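Local coordinates for virulence protein vsdE (Salmonella enterica, PDB 5LQ6) that acts as a cysteine hydrolase, a Salmonella effector that suppresses host immune responses and influences bacterial virulence, at residues A[110-115]-A[210-215]; A[138-143]-A[169-174]. The protein carries 4 engineered substitutions. All coordinates share one frame; numbering follows the deposited sequence.

Contact 1. Residues A[110-115]-A[210-215]; sequences IVDKII and YVRAYD
Asp112, on helix 108-116, and Arg212, on edge strand 209-212, reach for each other from opposite directions and meet in a salt bridge. The arginine offers its side, not its end: NE and NH2 each take one carboxylate oxygen. Arg212 NH2 lies 2.8 Å from Asp112 OD1 in an almost straight bond (N-H...O 175°). OD1 sits in the guanidinium plane, on its edge. The second bond, Arg212 NE to Asp112 OD2, is 2.9 Å long and more bent. Both oxygens are met on their syn sides, but the two flat groups are twisted by 38° and are not coplanar. With chi1 near 70° Arg212 leaves the strand flanked by both its backbone N and C, then stretches out straight as far as NE. This carries the guanidinium away from the strand to the helix. Asp112 OD2 also accepts a bond from the backbone N of Leu120, and Arg212 NH1 pairs with Asp166 on strand 163-172 of the same sheet. The helix is thereby tied to the four-stranded antiparallel sheet of this papain-like (clan CA) fold. Both charges are buried, and their pairing, with these second partners, probably offsets much of the cost of burial.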
loop_
_atom_site.group_PDB
_atom_site.type_symbol
_atom_site.label_atom_id
_atom_site.label_comp_id
_atom_site.label_asym_id
_atom_site.label_seq_id
_atom_site.Cartn_x
_atom_site.Cartn_y
_atom_site.Cartn_z
ATOM N N ILE A 110 8.415 -10.846 -1.323
ATOM C CA ILE A 110 8.374 -11.311 -2.706
ATOM C C ILE A 110 7.652 -10.293 -3.567
ATOM O O ILE A 110 8.110 -9.925 -4.658
ATOM C CB ILE A 110 7.710 -12.712 -2.824
ATOM C CG1 ILE A 110 8.556 -13.724 -2.050
ATOM C CG2 ILE A 110 7.456 -13.102 -4.288
ATOM C CD1 ILE A 110 7.966 -15.128 -2.101
ATOM N N VAL A 111 6.526 -9.764 -3.071
ATOM C CA VAL A 111 5.814 -8.775 -3.850
ATOM C C VAL A 111 6.675 -7.536 -4.078
ATOM O O VAL A 111 6.719 -6.999 -5.194
ATOM C CB VAL A 111 4.440 -8.394 -3.196
ATOM C CG1 VAL A 111 3.801 -7.167 -3.815
ATOM C CG2 VAL A 111 3.500 -9.599 -3.208
ATOM N N ASP A 112 7.373 -7.064 -3.056
ATOM C CA ASP A 112 8.188 -5.898 -3.189
ATOM C C ASP A 112 9.374 -6.146 -4.162
ATOM O O ASP A 112 9.716 -5.296 -4.968
ATOM C CB ASP A 112 8.783 -5.465 -1.831
ATOM C CG ASP A 112 7.827 -4.709 -0.960
ATOM O OD1 ASP A 112 6.650 -4.375 -1.366
ATOM O OD2 ASP A 112 8.297 -4.384 0.199
ATOM N N LYS A 113 9.983 -7.330 -4.050
ATOM C CA LYS A 113 11.090 -7.661 -4.934
ATOM C C LYS A 113 10.640 -7.610 -6.402
ATOM O O LYS A 113 11.354 -7.120 -7.261
ATOM C CB LYS A 113 11.670 -9.017 -4.570
ATOM C CG LYS A 113 12.599 -8.955 -3.383
ATOM C CD LYS A 113 13.129 -10.315 -2.955
ATOM C CE LYS A 113 13.962 -10.148 -1.711
ATOM N NZ LYS A 113 14.598 -11.440 -1.353
ATOM N N ILE A 114 9.427 -8.099 -6.673
ATOM C CA ILE A 114 8.933 -8.089 -8.065
ATOM C C ILE A 114 8.587 -6.667 -8.525
ATOM O O ILE A 114 9.020 -6.239 -9.556
ATOM C CB ILE A 114 7.711 -9.001 -8.208
ATOM C CG1 ILE A 114 8.144 -10.451 -7.943
ATOM C CG2 ILE A 114 7.031 -8.787 -9.568
ATOM C CD1 ILE A 114 6.996 -11.421 -7.971
ATOM N N ILE A 115 7.777 -5.948 -7.735
ATOM C CA ILE A 115 7.269 -4.652 -8.194
ATOM C C ILE A 115 8.313 -3.551 -8.107
ATOM O O ILE A 115 8.438 -2.749 -8.998
ATOM C CB ILE A 115 5.968 -4.294 -7.454
ATOM C CG1 ILE A 115 4.849 -5.177 -7.998
ATOM C CG2 ILE A 115 5.626 -2.815 -7.641
ATOM C CD1 ILE A 115 3.544 -5.056 -7.255
ATOM N N TYR A 210 3.343 -1.458 10.830
ATOM C CA TYR A 210 4.606 -1.085 10.207
ATOM C C TYR A 210 4.322 -0.248 9.001
ATOM O O TYR A 210 3.313 -0.437 8.376
ATOM C CB TYR A 210 5.386 -2.312 9.733
ATOM C CG TYR A 210 5.770 -3.252 10.825
ATOM C CD1 TYR A 210 4.882 -4.182 11.303
ATOM C CD2 TYR A 210 6.990 -3.142 11.410
ATOM C CE1 TYR A 210 5.213 -5.047 12.347
ATOM C CE2 TYR A 210 7.353 -4.017 12.449
ATOM C CZ TYR A 210 6.451 -4.933 12.908
ATOM O OH TYR A 210 6.823 -5.781 13.943
ATOM N N VAL A 211 5.198 0.716 8.723
ATOM C CA VAL A 211 5.082 1.604 7.586
ATOM C C VAL A 211 6.276 1.380 6.685
ATOM O O VAL A 211 7.391 1.264 7.175
ATOM C CB VAL A 211 5.066 3.063 8.081
ATOM C CG1 VAL A 211 4.807 4.051 6.950
ATOM C CG2 VAL A 211 4.010 3.235 9.190
ATOM N N ARG A 212 6.071 1.274 5.377
ATOM C CA ARG A 212 7.181 1.182 4.438
ATOM C C ARG A 212 6.875 2.042 3.208
ATOM O O ARG A 212 5.724 2.397 2.955
ATOM C CB ARG A 212 7.508 -0.249 4.051
ATOM C CG ARG A 212 6.505 -0.958 3.180
ATOM C CD ARG A 212 6.847 -2.472 3.139
ATOM N NE ARG A 212 6.323 -3.162 1.949
ATOM C CZ ARG A 212 5.078 -3.623 1.808
ATOM N NH1 ARG A 212 4.190 -3.542 2.768
ATOM N NH2 ARG A 212 4.737 -4.230 0.679
ATOM N N ALA A 213 7.900 2.355 2.448
ATOM C CA ALA A 213 7.758 3.195 1.278
ATOM C C ALA A 213 8.900 3.030 0.311
ATOM O O ALA A 213 10.046 2.772 0.748
ATOM C CB ALA A 213 7.614 4.622 1.666
ATOM N N TYR A 214 8.596 3.182 -0.949
ATOM C CA TYR A 214 9.576 3.100 -2.023
ATOM C C TYR A 214 10.294 4.410 -2.131
ATOM O O TYR A 214 9.660 5.434 -2.186
ATOM C CB TYR A 214 8.847 2.797 -3.358
ATOM C CG TYR A 214 9.720 2.744 -4.582
ATOM C CD1 TYR A 214 10.807 1.883 -4.651
ATOM C CD2 TYR A 214 9.433 3.536 -5.680
ATOM C CE1 TYR A 214 11.593 1.815 -5.800
ATOM C CE2 TYR A 214 10.216 3.480 -6.824
ATOM C CZ TYR A 214 11.300 2.630 -6.864
ATOM O OH TYR A 214 12.083 2.620 -8.018
ATOM N N ASP A 215 11.620 4.321 -2.197
ATOM C CA ASP A 215 12.515 5.437 -2.409
ATOM C C ASP A 215 13.484 5.051 -3.545
ATOM O O ASP A 215 13.328 5.571 -4.643
ATOM C CB ASP A 215 13.276 5.707 -1.118
ATOM C CG ASP A 215 14.192 6.903 -1.219
ATOM O OD1 ASP A 215 14.402 7.415 -2.346
ATOM O OD2 ASP A 215 14.705 7.331 -0.162
#

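Contact 2. Residues A[138-143]-A[169-174]; sequences NRYDIK and AVVISE. Engineered in segment 169-174: Ser173 (natural residue Cys).
Ser173 OG donates a hydrogen bond of 2.9 Å to Tyr140 OH, the only one between residues 138-143 and 169-174. Ser173 lies just beyond the end of strand 163-172. It is an engineered residue; the natural one is Cys. The bond belongs to one of its two modelled conformers, so it may not be made all the time. Ser173 OG approaches the tyrosine obliquely, 3.7 Å from Tyr140 CZ. Two residues back, on the strand, Val171 meets the same ring from above. Val171 CG1 stands 3.6 Å from the centroid of the Tyr140 ring and only 8° off its normal, a CH-pi contact close to centred on the face. Its nearest ring atom is Tyr140 CD1, at 3.7 Å. The other methyl, Val171 CG2, lies toward the root of the ring, 4.1 Å from Tyr140 CB. Helix 129-143 leads through a short turn into strand 147-157, which pairs antiparallel with strand 163-172; here Tyr140, near the end of the helix, packs on strand 163-172. Tyr140 CG is anti to the backbone N (chi1 -176°), which sends the ring from the helix toward the strand. Val171 is buried, while Tyr140 and Ser173 are partly exposed. Pro179, in the loop before strand 180-184, touches both Tyr140 and Ser173. The Ser173 carbonyl accepts a bond from Asn52 ND2.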
loop_
_atom_site.group_PDB
_atom_site.type_symbol
_atom_site.label_atom_id
_atom_site.label_comp_id
_atom_site.label_asym_id
_atom_site.label_seq_id
_atom_site.Cartn_x
_atom_site.Cartn_y
_atom_site.Cartn_z
ATOM N N ASN A 138 4.845 13.307 10.726
ATOM C CA ASN A 138 6.215 13.746 11.039
ATOM C C ASN A 138 7.167 13.570 9.876
ATOM O O ASN A 138 7.990 14.478 9.567
ATOM C CB ASN A 138 6.728 13.046 12.275
ATOM C CG ASN A 138 8.051 13.636 12.779
ATOM O OD1 ASN A 138 8.134 14.821 13.088
ATOM N ND2 ASN A 138 9.079 12.831 12.793
ATOM N N ARG A 139 7.123 12.425 9.225
ATOM C CA ARG A 139 7.932 12.215 8.057
ATOM C C ARG A 139 7.613 13.255 6.959
ATOM O O ARG A 139 8.533 13.768 6.262
ATOM C CB ARG A 139 7.811 10.804 7.487
ATOM C CG ARG A 139 8.373 9.713 8.365
ATOM C CD ARG A 139 8.338 8.396 7.620
ATOM N NE ARG A 139 8.456 7.232 8.503
ATOM C CZ ARG A 139 8.738 5.997 8.082
ATOM N NH1 ARG A 139 8.990 5.734 6.797
ATOM N NH2 ARG A 139 8.811 5.022 8.964
ATOM N N TYR A 140 6.348 13.609 6.804
ATOM C CA TYR A 140 5.999 14.610 5.830
ATOM C C TYR A 140 6.533 15.986 6.251
ATOM O O TYR A 140 7.015 16.728 5.398
ATOM C CB TYR A 140 4.472 14.686 5.658
ATOM C CG TYR A 140 4.008 15.639 4.595
ATOM C CD1 TYR A 140 4.016 15.315 3.264
ATOM C CD2 TYR A 140 3.611 16.926 4.967
ATOM C CE1 TYR A 140 3.629 16.221 2.294
ATOM C CE2 TYR A 140 3.195 17.792 4.015
ATOM C CZ TYR A 140 3.237 17.469 2.700
ATOM O OH TYR A 140 2.803 18.358 1.740
ATOM N N ASP A 141 6.393 16.293 7.519
ATOM C CA ASP A 141 6.870 17.590 8.044
ATOM C C ASP A 141 8.352 17.782 7.794
ATOM O O ASP A 141 8.779 18.896 7.468
ATOM C CB ASP A 141 6.543 17.692 9.502
ATOM C CG ASP A 141 6.764 19.079 10.000
ATOM O OD1 ASP A 141 6.035 19.982 9.512
ATOM O OD2 ASP A 141 7.662 19.186 10.842
ATOM N N ILE A 142 9.140 16.719 7.920
ATOM C CA ILE A 142 10.606 16.874 7.834
ATOM C C ILE A 142 11.130 16.675 6.447
ATOM O O ILE A 142 12.070 17.383 6.049
ATOM C CB ILE A 142 11.306 15.951 8.841
ATOM C CG1 ILE A 142 10.935 16.358 10.256
ATOM C CG2 ILE A 142 12.832 15.987 8.642
ATOM C CD1 ILE A 142 11.107 15.220 11.231
ATOM N N LYS A 143 10.551 15.748 5.664
ATOM C CA LYS A 143 11.063 15.326 4.396
ATOM C C LYS A 143 10.103 15.382 3.241
ATOM O O LYS A 143 10.456 15.074 2.088
ATOM C CB LYS A 143 11.616 13.878 4.491
ATOM C CG LYS A 143 12.684 13.636 5.551
ATOM C CD LYS A 143 13.960 14.338 5.134
ATOM C CE LYS A 143 15.162 13.859 5.952
ATOM N NZ LYS A 143 16.392 14.471 5.370
ATOM N N ALA A 169 -1.455 4.786 2.827
ATOM C CA ALA A 169 -1.708 6.070 3.456
ATOM C C ALA A 169 -0.997 7.130 2.588
ATOM O O ALA A 169 0.165 6.947 2.193
ATOM C CB ALA A 169 -1.202 6.107 4.864
ATOM N N VAL A 170 -1.694 8.229 2.303
ATOM C CA VAL A 170 -1.139 9.335 1.557
ATOM C C VAL A 170 -1.467 10.633 2.257
ATOM O O VAL A 170 -2.592 10.845 2.688
ATOM C CB VAL A 170 -1.648 9.371 0.115
ATOM C CG1 VAL A 170 -1.149 10.566 -0.689
ATOM C CG2 VAL A 170 -1.261 8.104 -0.659
ATOM N N VAL A 171 -0.483 11.500 2.345
ATOM C CA VAL A 171 -0.701 12.870 2.883
ATOM C C VAL A 171 -1.256 13.751 1.789
ATOM O O VAL A 171 -0.687 13.852 0.677
ATOM C CB VAL A 171 0.618 13.449 3.435
ATOM C CG1 VAL A 171 0.409 14.875 3.922
ATOM C CG2 VAL A 171 1.203 12.580 4.522
ATOM N N ILE A 172 -2.395 14.345 2.087
ATOM C CA ILE A 172 -3.112 15.238 1.172
ATOM C C ILE A 172 -2.938 16.662 1.661
ATOM O O ILE A 172 -3.204 16.940 2.818
ATOM C CB ILE A 172 -4.612 14.907 1.076
ATOM C CG1 ILE A 172 -4.805 13.448 0.641
ATOM C CG2 ILE A 172 -5.309 15.894 0.120
ATOM C CD1 ILE A 172 -6.254 13.035 0.471
ATOM N N SER A 173 -2.510 17.527 0.733
ATOM C CA SER A 173 -2.348 18.957 1.010
ATOM C C SER A 173 -3.304 19.769 0.152
ATOM O O SER A 173 -3.068 19.932 -1.054
ATOM C CB SER A 173 -0.888 19.339 0.754
ATOM O OG SER A 173 -0.069 18.708 1.702
ATOM N N GLU A 174 -4.387 20.226 0.760
ATOM C CA GLU A 174 -5.431 21.037 0.128
ATOM C C GLU A 174 -5.134 22.493 0.421
ATOM O O GLU A 174 -4.528 22.839 1.401
ATOM C CB GLU A 174 -6.831 20.642 0.660
ATOM C CG GLU A 174 -7.292 19.261 0.153
ATOM C CD GLU A 174 -8.539 18.686 0.852
ATOM O OE1 GLU A 174 -9.165 19.369 1.706
ATOM O OE2 GLU A 174 -8.957 17.515 0.514
#

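Both contacts join a helix to the same antiparallel sheet, whose strand order is 180-184, 163-172, 147-157, 209-212. Contact 1 uses edge strand 209-212, and contact 2 uses strand 163-172, with strand 147-157 between them. Their centres lie 19 Å apart; the nearest atoms are about 4 Å apart, without touching. Helices 108-116 and 129-143 follow each other in the chain, and contact 2 is nested within the loop closed by contact 1. Cys76, His165 and Asp185 are placed as a Cys-His-Asp triad would be and probably form the active site, as expected for a clan CA cysteine hydrolase. Asp166, the second partner of Arg212 in contact 1, directly follows His165 on strand 163-172. Contact 2 lies further along that strand.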